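Local atomic coordinates of transcriptional regulator, LacI family (PDB entry 2RGY), a protein that probably acts as a LacI-family transcriptional regulator whose periplasmic-binding-protein-like core binds a small effector, perhaps a sugar, to control DNA binding. Residues Q29-E33 with T248-R253; V60-I64 with E85-H90; H128-I134 with F190-A196; H241-L247 with E269-T273. One frame throughout, in Å; residues are numbered along the deposited sequence.

How the contacts relate
Following the chain from the N terminus, contact 1 joins segment 29-33 of helix 21-36 to segment 248-253 of helix 244-260 after 214 intervening residues. Within that long loop lie contact 2, closed after 20 intervening residues between helices 52-65 and 80-89 on the parallel sheet, and contact 3, which pairs strands 131-135 and 192-195 in the mixed sheet. Contacts 2 and 3 follow in series, their centres 40 Å apart on opposite sides of the chain's centre. Contact 4 opens before contact 1 closes and ends after it, so the two cross; both use helix 244-260 and touch where Asn250 meets Phe270. It ties the end of strand 238-241 and the start of that helix to the loop leading into strand 273-275.

Contact 1: Q29-E33 with T248-R253; sequences QTDLE and TQNAVR
Glu33 carries the polar half of this helix-helix contact, reaching from helix 21-36 to two donors on helix 244-260, Arg253 and Gln249. Its OE1 accepts from Arg253 NE at 3.0 Å in a salt bridge that is nearly straight, with an N-H...O angle of 171°. The acceptor lies in the guanidinium plane, yet the donor stands well above the carboxylate plane, and the two flat groups are 80° apart. Gln249 NE2 binds the other oxygen, Glu33 OE2, at 3.2 Å, also from above the carboxylate. The bend of Glu33 at chi2 sets the carboxylate between Gln249 and Arg253. The segment axes approach to 9.0 Å at a crossing angle of -46°.

The tightly packed part is mostly apolar. Val252 CG1 meets Glu33 CB at 3.7 Å, and Thr248 CG2 abuts Gln29 CB at 3.6 Å. Thr30 OG1, bonded to Ile26 O of its own helix, lies against the methyls Val252 CG2 and Thr248 CG2, while the Thr248 hydroxyl bonds back to Thr244 O. By contrast, Gln29 meets Gln249 more loosely, its OE1 no nearer than 3.9 Å to Gln249 CB. Gln249 and Arg253 are partly exposed but held by Glu33, and Trp264 adds a cation-pi contact to Arg253. With a donor from helix 244-260 on each oxygen, the buried Glu33 is probably held as a carboxylate, its charge balanced by Arg253.

Contact 2: V60-I64 with E85-H90; sequences VRFLI and ELHRMH
Ile64 has CG1 anti to its carbonyl carbon (chi1 -67°) and continues fully extended to CD1, which carries the methyl across to the 85-90 segment. There Ile64 CD1 lies 3.8 Å from His90 CB and 3.9 Å from the CB of Met89, a selenomethionine, with Leu86 O at a similar range, so one methyl fills the angle between the helix end and the residue that leaves it. The Ile64 and His90 side chains run antiparallel alongside each other. His90 NE2 is hydrogen-bonded to Cys68 O.

One turn earlier, Val60 CG1 meets Leu86 CD2 at 3.7 Å, the two side chains roughly perpendicular. Farther out, Met89 bends at chi3 (80°) and lays CE against Arg61 CG, 3.8 Å away. Arg61 NH1 and Glu85 OE1, 4.2 Å apart, are too distant for a salt bridge.

The segment axes run almost parallel, 6° apart and separated by 10.8 Å, a spacing bridged by side chains, with the Ile64 methyls also approaching backbone oxygens opposite. Leu86 also touches Met93 and Val60 touches Phe14, both on the parallel sheet beneath. Neighbouring parallel helices linked through strand 70-73 are consistent with the beta-alpha-beta units of the Rossmann-like N-terminal subdomain of LacI-family cores.

Contact 3: H128-I134 with F190-A196; sequences HRKLAVI and FTGLFCA
A ladder of backbone hydrogen bonds, from Lys130 O with Thr191 N to Ile134 O with Ala196 N, sets the register of two parallel strands. Ala132 N donates to Gly192 O at 2.8 Å, Phe194 N to Ala132 O, Ile134 N to Phe194 O, and Ala196 N to Ile134 O, the last three all at 2.9 Å. Before the first bridge, Lys130 O takes Thr191 N at 2.8 Å and, weakly, Gly192 N.

A side-chain hydrogen bond reinforces this entrance: His128 ND1 and Thr191 OG1 lie 2.9 Å apart, with the hydroxyl near the imidazole plane. Thr191 holds OG1 between its backbone N and carbonyl carbon (chi1 62°), facing the ring, and a water joins OG1 to Arg129 N. The far nitrogen of His128 bonds Ala281 O.

Apolar contacts divide between the sheet faces. Ala132 CB sits over one face of the Phe190 ring, 4.1 Å from its centroid, a CH-pi contact, and Leu193 CD1 nestles against Ile134 CG1 at 3.9 Å, beneath helices 173-186 and 198-210. On the other face Val133 and Phe194 pack under helix 141-155. The chain links these strands through helix 141-155, strand 166-168 and helix 173-186, the three-layer alpha/beta/alpha core of a periplasmic-binding-protein-like subdomain.

Contact 4: H241-L247 with E269-T273; sequences HIPTAEL and EFPVT
Strand 238-241 of the mixed-sheet subdomain passes here into helix 244-260, which packs on helix 21-36 of the other subdomain, consistent with a crossover between the two subdomains of a periplasmic-binding-protein-like fold. His241 and Thr273 form an antiparallel hydrogen-bonded pair: His241 N donates to Thr273 O at 2.6 Å, while the return bond from Thr273 N to His241 O is weak at 3.4 Å. Both side chains leave the same face of the sheet, Thr273 OG1 3.7 Å from His241 CB, and the imidazole ND1 turns to Asp226 OD2. Val272 CG2, anti to its backbone N, comes close to both His241 O and Ile242 CD1, the latter at 3.7 Å; helix 112-125 covers Val272 as well.

Past the bridge, Pro243 is the centre of an inverse gamma turn, with Thr244 N bonded to Ile242 O, and occupies the N-cap position of helix 244-260. Pro243 CG packs 3.5 Å from Phe270 CB. The first turn of the helix then receives the aromatic ring from two directions. Leu247 CD2 meets it at the edge, in plane, 3.6 Å from Phe270 CD1. Over one face lies Glu246 CB, 3.7 Å from the Phe270 ring centroid and only 3° off the normal, a nearly ideal CH-pi contact.

Contact 1: Q29-E33 with T248-R253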
loop_
_atom_site.group_PDB
_atom_site.type_symbol
_atom_site.label_atom_id
_atom_site.label_comp_id
_atom_site.label_asym_id
_atom_site.label_seq_id
_atom_site.Cartn_x
_atom_site.Cartn_y
_atom_site.Cartn_z
ATOM N N GLN A 29 10.695 -1.627 7.500
ATOM C CA GLN A 29 11.550 -2.064 8.603
ATOM C C GLN A 29 12.803 -2.792 8.136
ATOM O O GLN A 29 13.860 -2.640 8.733
ATOM C CB GLN A 29 10.796 -2.982 9.564
ATOM C CG GLN A 29 9.832 -2.273 10.482
ATOM C CD GLN A 29 10.475 -1.112 11.213
ATOM O OE1 GLN A 29 11.532 -1.250 11.827
ATOM N NE2 GLN A 29 9.837 0.039 11.146
ATOM N N THR A 30 12.685 -3.599 7.085
ATOM C CA THR A 30 13.846 -4.322 6.584
ATOM C C THR A 30 14.844 -3.297 6.037
ATOM O O THR A 30 16.025 -3.334 6.370
ATOM C CB THR A 30 13.455 -5.320 5.465
ATOM O OG1 THR A 30 12.440 -6.211 5.944
ATOM C CG2 THR A 30 14.668 -6.140 5.038
ATOM N N ASP A 31 14.359 -2.376 5.209
ATOM C CA ASP A 31 15.202 -1.330 4.623
ATOM C C ASP A 31 15.891 -0.529 5.728
ATOM O O ASP A 31 17.084 -0.244 5.656
ATOM C CB ASP A 31 14.342 -0.399 3.747
ATOM C CG ASP A 31 15.120 0.804 3.205
ATOM O OD1 ASP A 31 16.264 0.624 2.734
ATOM O OD2 ASP A 31 14.578 1.935 3.228
ATOM N N LEU A 32 15.117 -0.201 6.755
ATOM C CA LEU A 32 15.570 0.573 7.905
ATOM C C LEU A 32 16.724 -0.073 8.671
ATOM O O LEU A 32 17.764 0.554 8.894
ATOM C CB LEU A 32 14.380 0.793 8.841
ATOM C CG LEU A 32 14.177 2.141 9.527
ATOM C CD1 LEU A 32 14.420 3.262 8.533
ATOM C CD2 LEU A 32 12.744 2.224 10.084
ATOM N N GLU A 33 16.545 -1.326 9.079
ATOM C CA GLU A 33 17.585 -2.009 9.832
ATOM C C GLU A 33 18.854 -2.204 9.010
ATOM O O GLU A 33 19.963 -2.183 9.550
ATOM C CB GLU A 33 17.074 -3.352 10.345
ATOM C CG GLU A 33 15.981 -3.232 11.413
ATOM C CD GLU A 33 16.364 -2.316 12.588
ATOM O OE1 GLU A 33 17.500 -2.417 13.102
ATOM O OE2 GLU A 33 15.514 -1.499 13.010
ATOM N N THR A 248 9.272 -7.764 12.709
ATOM C CA THR A 248 10.126 -7.619 11.538
ATOM C C THR A 248 11.475 -7.037 11.970
ATOM O O THR A 248 12.532 -7.522 11.581
ATOM C CB THR A 248 9.499 -6.681 10.475
ATOM O OG1 THR A 248 8.246 -7.213 10.030
ATOM C CG2 THR A 248 10.426 -6.550 9.286
ATOM N N GLN A 249 11.433 -5.987 12.775
ATOM C CA GLN A 249 12.650 -5.362 13.248
ATOM C C GLN A 249 13.546 -6.403 13.921
ATOM O O GLN A 249 14.745 -6.475 13.652
ATOM C CB GLN A 249 12.298 -4.236 14.226
ATOM C CG GLN A 249 13.490 -3.602 14.900
ATOM C CD GLN A 249 13.086 -2.468 15.810
ATOM O OE1 GLN A 249 12.304 -2.650 16.749
ATOM N NE2 GLN A 249 13.614 -1.288 15.540
ATOM N N ASN A 250 12.955 -7.222 14.781
ATOM C CA ASN A 250 13.707 -8.248 15.482
ATOM C C ASN A 250 14.127 -9.419 14.584
ATOM O O ASN A 250 15.215 -9.980 14.751
ATOM C CB ASN A 250 12.899 -8.729 16.691
ATOM C CG ASN A 250 12.966 -7.749 17.855
ATOM O OD1 ASN A 250 13.932 -7.752 18.622
ATOM N ND2 ASN A 250 11.957 -6.888 17.975
ATOM N N ALA A 251 13.282 -9.780 13.625
ATOM C CA ALA A 251 13.612 -10.862 12.711
ATOM C C ALA A 251 14.814 -10.436 11.871
ATOM O O ALA A 251 15.747 -11.204 11.671
ATOM C CB ALA A 251 12.420 -11.167 11.798
ATOM N N VAL A 252 14.798 -9.195 11.396
ATOM C CA VAL A 252 15.889 -8.688 10.580
ATOM C C VAL A 252 17.162 -8.465 11.400
ATOM O O VAL A 252 18.259 -8.691 10.905
ATOM C CB VAL A 252 15.481 -7.392 9.856
ATOM C CG1 VAL A 252 16.654 -6.838 9.076
ATOM C CG2 VAL A 252 14.323 -7.683 8.904
ATOM N N ARG A 253 17.020 -8.027 12.649
ATOM C CA ARG A 253 18.189 -7.825 13.506
ATOM C C ARG A 253 18.863 -9.167 13.793
ATOM O O ARG A 253 20.091 -9.271 13.772
ATOM C CB ARG A 253 17.785 -7.149 14.814
ATOM C CG ARG A 253 17.515 -5.664 14.644
ATOM C CD ARG A 253 17.106 -5.007 15.948
ATOM N NE ARG A 253 17.011 -3.559 15.793
ATOM C CZ ARG A 253 16.598 -2.727 16.741
ATOM N NH1 ARG A 253 16.229 -3.196 17.924
ATOM N NH2 ARG A 253 16.565 -1.425 16.505
#

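Contact 2: V60-I64 with E85-H90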
loop_
_atom_site.group_PDB
_atom_site.type_symbol
_atom_site.label_atom_id
_atom_site.label_comp_id
_atom_site.label_asym_id
_atom_site.label_seq_id
_atom_site.Cartn_x
_atom_site.Cartn_y
_atom_site.Cartn_z
ATOM N N VAL A 60 12.485 -16.847 -4.351
ATOM C CA VAL A 60 13.479 -17.057 -3.303
ATOM C C VAL A 60 14.750 -17.681 -3.886
ATOM O O VAL A 60 15.857 -17.305 -3.505
ATOM C CB VAL A 60 12.935 -17.947 -2.166
ATOM C CG1 VAL A 60 14.010 -18.153 -1.111
ATOM C CG2 VAL A 60 11.709 -17.289 -1.538
ATOM N N ARG A 61 14.603 -18.627 -4.811
ATOM C CA ARG A 61 15.782 -19.233 -5.431
ATOM C C ARG A 61 16.568 -18.190 -6.231
ATOM O O ARG A 61 17.785 -18.278 -6.352
ATOM C CB ARG A 61 15.372 -20.412 -6.328
ATOM C CG ARG A 61 14.972 -21.659 -5.533
ATOM C CD ARG A 61 14.662 -22.874 -6.421
ATOM N NE ARG A 61 13.469 -22.679 -7.245
ATOM C CZ ARG A 61 12.470 -23.558 -7.359
ATOM N NH1 ARG A 61 12.496 -24.716 -6.700
ATOM N NH2 ARG A 61 11.439 -23.280 -8.142
ATOM N N PHE A 62 15.859 -17.197 -6.758
ATOM C CA PHE A 62 16.455 -16.109 -7.530
ATOM C C PHE A 62 17.287 -15.206 -6.608
ATOM O O PHE A 62 18.306 -14.656 -7.016
ATOM C CB PHE A 62 15.341 -15.290 -8.190
ATOM C CG PHE A 62 15.830 -14.185 -9.083
ATOM C CD1 PHE A 62 16.689 -14.463 -10.146
ATOM C CD2 PHE A 62 15.394 -12.864 -8.892
ATOM C CE1 PHE A 62 17.114 -13.447 -11.020
ATOM C CE2 PHE A 62 15.806 -11.834 -9.758
ATOM C CZ PHE A 62 16.675 -12.128 -10.829
ATOM N N LEU A 63 16.838 -15.050 -5.366
ATOM C CA LEU A 63 17.554 -14.238 -4.389
ATOM C C LEU A 63 18.798 -14.998 -3.941
ATOM O O LEU A 63 19.889 -14.433 -3.832
ATOM C CB LEU A 63 16.666 -13.953 -3.169
ATOM C CG LEU A 63 15.472 -13.006 -3.351
ATOM C CD1 LEU A 63 14.643 -12.979 -2.070
ATOM C CD2 LEU A 63 15.964 -11.606 -3.702
ATOM N N ILE A 64 18.619 -16.289 -3.679
ATOM C CA ILE A 64 19.713 -17.152 -3.240
ATOM C C ILE A 64 20.779 -17.231 -4.324
ATOM O O ILE A 64 21.969 -17.275 -4.037
ATOM C CB ILE A 64 19.202 -18.585 -2.928
ATOM C CG1 ILE A 64 18.296 -18.564 -1.702
ATOM C CG2 ILE A 64 20.378 -19.522 -2.679
ATOM C CD1 ILE A 64 17.761 -19.921 -1.322
ATOM N N GLU A 85 13.731 -26.909 2.363
ATOM C CA GLU A 85 14.536 -26.985 1.145
ATOM C C GLU A 85 15.308 -25.685 0.926
ATOM O O GLU A 85 16.522 -25.696 0.704
ATOM C CB GLU A 85 13.621 -27.250 -0.047
ATOM C CG GLU A 85 14.349 -27.390 -1.344
ATOM C CD GLU A 85 13.413 -27.735 -2.470
ATOM O OE1 GLU A 85 12.784 -26.805 -3.040
ATOM O OE2 GLU A 85 13.295 -28.950 -2.771
ATOM N N LEU A 86 14.589 -24.567 0.994
ATOM C CA LEU A 86 15.183 -23.249 0.817
ATOM C C LEU A 86 16.242 -23.019 1.887
ATOM O O LEU A 86 17.263 -22.395 1.629
ATOM C CB LEU A 86 14.094 -22.169 0.915
ATOM C CG LEU A 86 13.020 -22.179 -0.178
ATOM C CD1 LEU A 86 11.874 -21.227 0.175
ATOM C CD2 LEU A 86 13.662 -21.786 -1.499
ATOM N N HIS A 87 16.002 -23.536 3.088
ATOM C CA HIS A 87 16.950 -23.351 4.176
ATOM C C HIS A 87 18.251 -24.121 3.969
ATOM O O HIS A 87 19.320 -23.633 4.344
ATOM C CB HIS A 87 16.333 -23.752 5.510
ATOM C CG HIS A 87 17.092 -23.235 6.688
ATOM N ND1 HIS A 87 17.160 -21.894 6.998
ATOM C CD2 HIS A 87 17.828 -23.875 7.629
ATOM C CE1 HIS A 87 17.899 -21.729 8.079
ATOM N NE2 HIS A 87 18.316 -22.916 8.481
ATOM N N ARG A 88 18.185 -25.316 3.384
ATOM C CA ARG A 88 19.427 -26.056 3.156
ATOM C C ARG A 88 20.203 -25.459 1.982
ATOM O O ARG A 88 21.415 -25.668 1.852
ATOM C CB ARG A 88 19.154 -27.538 2.915
ATOM C CG ARG A 88 18.163 -27.834 1.823
ATOM C CD ARG A 88 18.383 -29.250 1.305
ATOM N NE ARG A 88 19.419 -29.273 0.275
ATOM C CZ ARG A 88 19.302 -28.642 -0.894
ATOM N NH1 ARG A 88 18.196 -27.944 -1.167
ATOM N NH2 ARG A 88 20.282 -28.706 -1.790
HETATM N N MSE A 89 19.504 -24.714 1.129
HETATM C CA MSE A 89 20.145 -24.051 -0.007
HETATM C C MSE A 89 20.868 -22.801 0.496
HETATM O O MSE A 89 21.854 -22.356 -0.086
HETATM C CB MSE A 89 19.108 -23.620 -1.047
HETATM C CG MSE A 89 18.695 -24.693 -2.032
HETATM SE SE MSE A 89 17.362 -24.157 -3.141
HETATM C CE MSE A 89 18.273 -23.172 -4.356
ATOM N N HIS A 90 20.360 -22.230 1.581
ATOM C CA HIS A 90 20.942 -21.018 2.144
ATOM C C HIS A 90 20.611 -20.990 3.631
ATOM O O HIS A 90 19.528 -20.553 4.025
ATOM C CB HIS A 90 20.337 -19.804 1.426
ATOM C CG HIS A 90 21.078 -18.527 1.668
ATOM N ND1 HIS A 90 21.026 -17.851 2.869
ATOM C CD2 HIS A 90 21.904 -17.814 0.871
ATOM C CE1 HIS A 90 21.789 -16.776 2.800
ATOM N NE2 HIS A 90 22.333 -16.729 1.597
#

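Contact 3: H128-I134 with F190-A196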
loop_
_atom_site.group_PDB
_atom_site.type_symbol
_atom_site.label_atom_id
_atom_site.label_comp_id
_atom_site.label_asym_id
_atom_site.label_seq_id
_atom_site.Cartn_x
_atom_site.Cartn_y
_atom_site.Cartn_z
ATOM N N HIS A 128 -23.122 -9.550 20.247
ATOM C CA HIS A 128 -23.380 -10.302 19.025
ATOM C C HIS A 128 -23.321 -11.820 19.262
ATOM O O HIS A 128 -22.357 -12.324 19.837
ATOM C CB HIS A 128 -22.372 -9.877 17.953
ATOM C CG HIS A 128 -22.420 -8.412 17.641
ATOM N ND1 HIS A 128 -23.341 -7.864 16.772
ATOM C CD2 HIS A 128 -21.705 -7.372 18.129
ATOM C CE1 HIS A 128 -23.188 -6.554 16.742
ATOM N NE2 HIS A 128 -22.203 -6.227 17.558
ATOM N N ARG A 129 -24.358 -12.534 18.817
ATOM C CA ARG A 129 -24.454 -13.991 18.964
ATOM C C ARG A 129 -24.433 -14.694 17.608
ATOM O O ARG A 129 -24.048 -15.859 17.513
ATOM C CB ARG A 129 -25.751 -14.377 19.688
ATOM C CG ARG A 129 -25.848 -13.951 21.143
ATOM C CD ARG A 129 -24.981 -14.805 22.060
ATOM N NE ARG A 129 -25.239 -16.242 21.909
ATOM C CZ ARG A 129 -24.601 -17.188 22.599
ATOM N NH1 ARG A 129 -23.676 -16.844 23.492
ATOM N NH2 ARG A 129 -24.859 -18.475 22.381
ATOM N N LYS A 130 -24.884 -13.995 16.568
ATOM C CA LYS A 130 -24.909 -14.541 15.211
ATOM C C LYS A 130 -23.778 -13.844 14.470
ATOM O O LYS A 130 -23.898 -12.673 14.101
ATOM C CB LYS A 130 -26.243 -14.231 14.527
ATOM C CG LYS A 130 -27.467 -14.875 15.167
ATOM C CD LYS A 130 -27.549 -16.366 14.872
ATOM C CE LYS A 130 -28.835 -16.976 15.436
ATOM N NZ LYS A 130 -28.971 -16.753 16.920
ATOM N N LEU A 131 -22.686 -14.570 14.254
ATOM C CA LEU A 131 -21.502 -14.025 13.615
ATOM C C LEU A 131 -21.217 -14.672 12.269
ATOM O O LEU A 131 -21.768 -15.717 11.947
ATOM C CB LEU A 131 -20.310 -14.240 14.546
ATOM C CG LEU A 131 -20.583 -13.845 16.002
ATOM C CD1 LEU A 131 -19.552 -14.464 16.912
ATOM C CD2 LEU A 131 -20.591 -12.330 16.119
ATOM N N ALA A 132 -20.344 -14.034 11.496
ATOM C CA ALA A 132 -19.939 -14.521 10.185
ATOM C C ALA A 132 -18.439 -14.260 10.026
ATOM O O ALA A 132 -17.890 -13.366 10.665
ATOM C CB ALA A 132 -20.729 -13.800 9.081
ATOM N N VAL A 133 -17.781 -15.037 9.173
ATOM C CA VAL A 133 -16.351 -14.868 8.961
ATOM C C VAL A 133 -15.917 -14.944 7.498
ATOM O O VAL A 133 -16.383 -15.794 6.743
ATOM C CB VAL A 133 -15.539 -15.933 9.722
ATOM C CG1 VAL A 133 -14.058 -15.706 9.484
ATOM C CG2 VAL A 133 -15.865 -15.900 11.215
ATOM N N ILE A 134 -15.027 -14.039 7.110
ATOM C CA ILE A 134 -14.462 -14.025 5.766
ATOM C C ILE A 134 -12.981 -14.229 6.046
ATOM O O ILE A 134 -12.327 -13.348 6.596
ATOM C CB ILE A 134 -14.675 -12.668 5.060
ATOM C CG1 ILE A 134 -16.156 -12.486 4.714
ATOM C CG2 ILE A 134 -13.820 -12.606 3.796
ATOM C CD1 ILE A 134 -16.474 -11.150 4.083
ATOM N N PHE A 190 -26.631 -12.676 10.328
ATOM C CA PHE A 190 -25.436 -12.333 11.093
ATOM C C PHE A 190 -25.439 -10.848 11.427
ATOM O O PHE A 190 -25.856 -10.023 10.620
ATOM C CB PHE A 190 -24.163 -12.707 10.318
ATOM C CG PHE A 190 -23.846 -11.790 9.178
ATOM C CD1 PHE A 190 -23.089 -10.637 9.387
ATOM C CD2 PHE A 190 -24.310 -12.074 7.894
ATOM C CE1 PHE A 190 -22.788 -9.770 8.328
ATOM C CE2 PHE A 190 -24.024 -11.225 6.822
ATOM C CZ PHE A 190 -23.255 -10.060 7.038
ATOM N N THR A 191 -24.994 -10.506 12.628
ATOM C CA THR A 191 -24.954 -9.107 13.018
ATOM C C THR A 191 -23.520 -8.665 13.237
ATOM O O THR A 191 -23.252 -7.477 13.386
ATOM C CB THR A 191 -25.753 -8.847 14.313
ATOM O OG1 THR A 191 -25.170 -9.585 15.392
ATOM C CG2 THR A 191 -27.210 -9.258 14.130
ATOM N N GLY A 192 -22.608 -9.634 13.253
ATOM C CA GLY A 192 -21.199 -9.340 13.464
ATOM C C GLY A 192 -20.339 -10.109 12.486
ATOM O O GLY A 192 -20.532 -11.310 12.296
ATOM N N LEU A 193 -19.380 -9.420 11.876
ATOM C CA LEU A 193 -18.496 -10.020 10.874
ATOM C C LEU A 193 -17.013 -9.887 11.197
ATOM O O LEU A 193 -16.537 -8.812 11.553
ATOM C CB LEU A 193 -18.756 -9.375 9.504
ATOM C CG LEU A 193 -17.777 -9.711 8.368
ATOM C CD1 LEU A 193 -17.898 -11.175 8.003
ATOM C CD2 LEU A 193 -18.075 -8.842 7.153
ATOM N N PHE A 194 -16.290 -10.992 11.068
ATOM C CA PHE A 194 -14.856 -10.996 11.300
ATOM C C PHE A 194 -14.135 -11.253 9.981
ATOM O O PHE A 194 -14.378 -12.263 9.316
ATOM C CB PHE A 194 -14.477 -12.075 12.307
ATOM C CG PHE A 194 -12.999 -12.293 12.434
ATOM C CD1 PHE A 194 -12.117 -11.211 12.488
ATOM C CD2 PHE A 194 -12.490 -13.584 12.572
ATOM C CE1 PHE A 194 -10.744 -11.409 12.685
ATOM C CE2 PHE A 194 -11.113 -13.807 12.771
ATOM C CZ PHE A 194 -10.237 -12.719 12.830
ATOM N N CYS A 195 -13.260 -10.326 9.607
ATOM C CA CYS A 195 -12.478 -10.439 8.382
ATOM C C CYS A 195 -11.018 -10.717 8.723
ATOM O O CYS A 195 -10.398 -9.982 9.488
ATOM C CB CYS A 195 -12.589 -9.151 7.572
ATOM S SG CYS A 195 -14.252 -8.873 6.964
ATOM N N ALA A 196 -10.480 -11.776 8.129
ATOM C CA ALA A 196 -9.109 -12.221 8.365
ATOM C C ALA A 196 -8.021 -11.152 8.235
ATOM O O ALA A 196 -6.922 -11.326 8.764
ATOM C CB ALA A 196 -8.793 -13.407 7.456
HETATM O O HOH W 1 -26.158 -11.427 16.885
#

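Contact 4: H241-L247 with E269-T273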
loop_
_atom_site.group_PDB
_atom_site.type_symbol
_atom_site.label_atom_id
_atom_site.label_comp_id
_atom_site.label_asym_id
_atom_site.label_seq_id
_atom_site.Cartn_x
_atom_site.Cartn_y
_atom_site.Cartn_z
ATOM N N HIS A 241 -4.802 -5.569 16.591
ATOM C CA HIS A 241 -3.470 -5.042 16.346
ATOM C C HIS A 241 -2.352 -6.079 16.455
ATOM O O HIS A 241 -2.101 -6.623 17.528
ATOM C CB HIS A 241 -3.162 -3.907 17.314
ATOM C CG HIS A 241 -1.800 -3.325 17.118
ATOM N ND1 HIS A 241 -1.523 -2.419 16.120
ATOM C CD2 HIS A 241 -0.628 -3.571 17.746
ATOM C CE1 HIS A 241 -0.234 -2.127 16.143
ATOM N NE2 HIS A 241 0.333 -2.813 17.120
ATOM N N ILE A 242 -1.673 -6.324 15.340
ATOM C CA ILE A 242 -0.567 -7.282 15.267
ATOM C C ILE A 242 0.752 -6.501 15.242
ATOM O O ILE A 242 0.919 -5.597 14.424
ATOM C CB ILE A 242 -0.663 -8.133 13.977
ATOM C CG1 ILE A 242 -1.935 -8.985 14.005
ATOM C CG2 ILE A 242 0.572 -9.009 13.835
ATOM C CD1 ILE A 242 -1.998 -9.966 15.186
ATOM N N PRO A 243 1.711 -6.856 16.120
ATOM C CA PRO A 243 3.007 -6.166 16.189
ATOM C C PRO A 243 3.934 -6.545 15.042
ATOM O O PRO A 243 4.985 -7.137 15.251
ATOM C CB PRO A 243 3.548 -6.610 17.542
ATOM C CG PRO A 243 3.144 -8.045 17.563
ATOM C CD PRO A 243 1.707 -8.025 17.017
ATOM N N THR A 244 3.540 -6.171 13.834
ATOM C CA THR A 244 4.305 -6.484 12.637
ATOM C C THR A 244 5.634 -5.751 12.526
ATOM O O THR A 244 6.636 -6.346 12.134
ATOM C CB THR A 244 3.455 -6.202 11.387
ATOM O OG1 THR A 244 2.351 -7.117 11.367
ATOM C CG2 THR A 244 4.280 -6.365 10.114
ATOM N N ALA A 245 5.648 -4.468 12.860
ATOM C CA ALA A 245 6.883 -3.692 12.787
ATOM C C ALA A 245 7.928 -4.241 13.759
ATOM O O ALA A 245 9.097 -4.385 13.402
ATOM C CB ALA A 245 6.607 -2.229 13.088
ATOM N N GLU A 246 7.500 -4.556 14.981
ATOM C CA GLU A 246 8.407 -5.079 16.003
ATOM C C GLU A 246 8.988 -6.446 15.660
ATOM O O GLU A 246 10.184 -6.669 15.816
ATOM C CB GLU A 246 7.703 -5.167 17.365
ATOM C CG GLU A 246 7.262 -3.831 17.947
ATOM C CD GLU A 246 5.795 -3.538 17.668
ATOM O OE1 GLU A 246 5.419 -3.430 16.480
ATOM O OE2 GLU A 246 5.014 -3.430 18.640
ATOM N N LEU A 247 8.143 -7.364 15.205
ATOM C CA LEU A 247 8.624 -8.696 14.859
ATOM C C LEU A 247 9.574 -8.629 13.669
ATOM O O LEU A 247 10.582 -9.338 13.634
ATOM C CB LEU A 247 7.446 -9.634 14.567
ATOM C CG LEU A 247 6.694 -10.114 15.821
ATOM C CD1 LEU A 247 5.430 -10.869 15.430
ATOM C CD2 LEU A 247 7.610 -11.005 16.663
ATOM N N GLU A 269 8.602 -11.737 21.784
ATOM C CA GLU A 269 7.267 -11.688 22.380
ATOM C C GLU A 269 6.679 -10.290 22.428
ATOM O O GLU A 269 7.225 -9.402 23.081
ATOM C CB GLU A 269 7.304 -12.247 23.808
ATOM C CG GLU A 269 7.788 -13.697 23.907
ATOM C CD GLU A 269 6.956 -14.642 23.056
ATOM O OE1 GLU A 269 5.713 -14.529 23.101
ATOM O OE2 GLU A 269 7.538 -15.494 22.339
ATOM N N PHE A 270 5.565 -10.099 21.735
ATOM C CA PHE A 270 4.896 -8.811 21.741
ATOM C C PHE A 270 3.418 -9.053 21.921
ATOM O O PHE A 270 2.880 -10.056 21.448
ATOM C CB PHE A 270 5.192 -8.046 20.461
ATOM C CG PHE A 270 6.650 -7.797 20.260
ATOM C CD1 PHE A 270 7.396 -8.620 19.417
ATOM C CD2 PHE A 270 7.301 -6.795 20.985
ATOM C CE1 PHE A 270 8.779 -8.452 19.294
ATOM C CE2 PHE A 270 8.693 -6.612 20.877
ATOM C CZ PHE A 270 9.435 -7.445 20.030
ATOM N N PRO A 271 2.741 -8.151 22.636
ATOM C CA PRO A 271 1.317 -8.396 22.817
ATOM C C PRO A 271 0.451 -8.004 21.633
ATOM O O PRO A 271 0.796 -7.133 20.833
ATOM C CB PRO A 271 0.994 -7.597 24.083
ATOM C CG PRO A 271 1.879 -6.408 23.948
ATOM C CD PRO A 271 3.196 -7.014 23.460
ATOM N N VAL A 272 -0.665 -8.703 21.519
ATOM C CA VAL A 272 -1.636 -8.426 20.486
ATOM C C VAL A 272 -2.774 -7.768 21.269
ATOM O O VAL A 272 -3.120 -8.202 22.373
ATOM C CB VAL A 272 -2.109 -9.725 19.821
ATOM C CG1 VAL A 272 -2.756 -10.609 20.854
ATOM C CG2 VAL A 272 -3.083 -9.420 18.699
ATOM N N THR A 273 -3.322 -6.699 20.718
ATOM C CA THR A 273 -4.407 -5.982 21.366
ATOM C C THR A 273 -5.448 -5.635 20.311
ATOM O O THR A 273 -5.287 -5.970 19.132
ATOM C CB THR A 273 -3.910 -4.673 21.989
ATOM O OG1 THR A 273 -3.256 -3.893 20.980
ATOM C CG2 THR A 273 -2.927 -4.957 23.132
#